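Local coordinates for protein Z5138 gene product (Escherichia coli, PDB 1XOU) that probably acts as CesAB, a type III secretion chaperone for the filament protein EspA and the translocator EspB, at residues N39-K44 with A52-K57. The protein carries 1 engineered substitution. Residues are numbered along the deposited sequence; the frame is centred on the assembly and turned at random.
Sequences NELSEK and AEKLNK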
# COMPACT_ATOMS: atom_id res chain seq x y z
N ASN B 39 19.24 -4.00 8.86
CA ASN B 39 20.69 -3.90 8.73
C ASN B 39 21.33 -4.17 10.09
O ASN B 39 22.41 -4.75 10.16
CB ASN B 39 21.11 -2.53 8.23
CG ASN B 39 20.53 -2.20 6.88
OD1 ASN B 39 20.67 -2.98 5.92
ND2 ASN B 39 19.87 -1.05 6.78
N GLU B 40 20.66 -3.74 11.15
CA GLU B 40 21.19 -3.97 12.48
C GLU B 40 21.19 -5.47 12.72
O GLU B 40 22.14 -6.01 13.28
CB GLU B 40 20.33 -3.26 13.53
CG GLU B 40 20.40 -1.74 13.43
CD GLU B 40 19.34 -1.02 14.27
OE1 GLU B 40 18.43 -1.70 14.80
OE2 GLU B 40 19.41 0.22 14.37
N LEU B 41 20.13 -6.14 12.27
CA LEU B 41 20.06 -7.59 12.45
C LEU B 41 21.26 -8.25 11.77
O LEU B 41 21.72 -9.30 12.20
CB LEU B 41 18.78 -8.15 11.86
CG LEU B 41 18.11 -9.24 12.71
CD1 LEU B 41 17.19 -10.09 11.84
CD2 LEU B 41 19.16 -10.10 13.36
N SER B 42 21.75 -7.64 10.69
CA SER B 42 22.91 -8.18 9.98
C SER B 42 24.12 -8.10 10.90
O SER B 42 24.74 -9.12 11.21
CB SER B 42 23.21 -7.36 8.73
OG SER B 42 22.24 -7.61 7.73
N GLU B 43 24.45 -6.89 11.34
CA GLU B 43 25.58 -6.68 12.23
C GLU B 43 25.56 -7.70 13.36
O GLU B 43 26.58 -8.31 13.65
CB GLU B 43 25.54 -5.27 12.80
CG GLU B 43 25.67 -4.19 11.75
CD GLU B 43 26.94 -4.34 10.92
OE1 GLU B 43 28.05 -4.18 11.48
OE2 GLU B 43 26.82 -4.63 9.71
N LYS B 44 24.41 -7.89 13.98
CA LYS B 44 24.32 -8.84 15.08
C LYS B 44 24.51 -10.27 14.60
O LYS B 44 24.96 -11.13 15.35
CB LYS B 44 22.98 -8.70 15.83
CG LYS B 44 22.97 -9.37 17.22
CD LYS B 44 21.71 -9.09 18.04
CE LYS B 44 20.50 -9.93 17.59
NZ LYS B 44 19.24 -9.70 18.37
N ALA B 52 21.47 -14.68 12.71
CA ALA B 52 21.69 -15.20 11.37
C ALA B 52 20.49 -16.02 10.90
O ALA B 52 20.05 -15.88 9.76
CB ALA B 52 22.95 -16.04 11.35
N GLU B 53 19.97 -16.86 11.78
CA GLU B 53 18.82 -17.69 11.45
C GLU B 53 17.57 -16.83 11.21
O GLU B 53 16.74 -17.16 10.36
CB GLU B 53 18.57 -18.69 12.57
CG GLU B 53 17.43 -19.66 12.30
CD GLU B 53 17.71 -20.59 11.13
OE1 GLU B 53 16.82 -21.41 10.79
OE2 GLU B 53 18.82 -20.51 10.55
N LYS B 54 17.45 -15.74 11.96
CA LYS B 54 16.32 -14.82 11.80
C LYS B 54 16.43 -14.17 10.44
O LYS B 54 15.49 -14.21 9.64
CB LYS B 54 16.34 -13.74 12.90
CG LYS B 54 15.75 -14.20 14.24
CD LYS B 54 15.69 -13.08 15.30
CE LYS B 54 17.09 -12.64 15.75
NZ LYS B 54 17.12 -11.58 16.82
N LEU B 55 17.58 -13.58 10.17
CA LEU B 55 17.82 -12.92 8.89
C LEU B 55 17.49 -13.81 7.70
O LEU B 55 16.73 -13.41 6.82
CB LEU B 55 19.28 -12.48 8.79
CG LEU B 55 19.54 -11.05 8.32
CD1 LEU B 55 21.03 -10.86 8.04
CD2 LEU B 55 18.71 -10.75 7.08
N ASN B 56 18.04 -15.02 7.68
CA ASN B 56 17.80 -15.95 6.58
C ASN B 56 16.32 -16.28 6.42
O ASN B 56 15.83 -16.45 5.30
CB ASN B 56 18.59 -17.24 6.76
CG ASN B 56 20.07 -17.00 6.94
OD1 ASN B 56 20.65 -16.10 6.34
ND2 ASN B 56 20.70 -17.83 7.77
N LYS B 57 15.62 -16.40 7.54
CA LYS B 57 14.19 -16.68 7.50
C LYS B 57 13.50 -15.48 6.84
O LYS B 57 12.60 -15.64 6.02
CB LYS B 57 13.64 -16.91 8.92
CG LYS B 57 13.80 -18.35 9.40
CD LYS B 57 13.20 -19.28 8.35
CE LYS B 57 13.72 -20.72 8.45
NZ LYS B 57 13.42 -21.50 7.20
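Leu-41, Lys-54 and Leu-55 carry most of this contact between two helical segments that run obliquely antiparallel. Segments 39-44 and 52-57 approach to 9.1 Å between axes, with 140° between their N-to-C directions. Leu-41 and Leu-55 face each other where the backbones are nearest, CA to CA 6.8 Å. Leu-41 reaches over with its CD1 branch. CD1 of Leu-41 lies 3.9 Å from CB of Lys-54. The same CD1 of Leu-41 is 4.3 Å from CG of Leu-55. Its other methyl, CD2, rests near CE of Lys-54. The aliphatic part of Lys-54 therefore serves as an apolar surface, and it crosses the Leu-41 side chain at about a right angle. CG of Lys-54 lies anti to the carbonyl carbon (chi1 -81°), and a bend at chi3 (-68°) carries the amine toward segment 39-44. There it comes close to the amine of Lys-44. Both are donors and probably positively charged, so they would be expected to repel. On the other flank, CD1 of Leu-55 packs against the CB and OG side of Ser-42. The contact is thus mainly apolar, with the lysine ends at its margin. It lies close to the turn of the helical hairpin formed by helix 3-47 and helix 49-64, and Ala-51 extends the packing onto Leu-41 and Lys-44. The chain of another protein packs apolar side chains on Leu-41, Ser-42 and Leu-55, and its backbone on Lys-54.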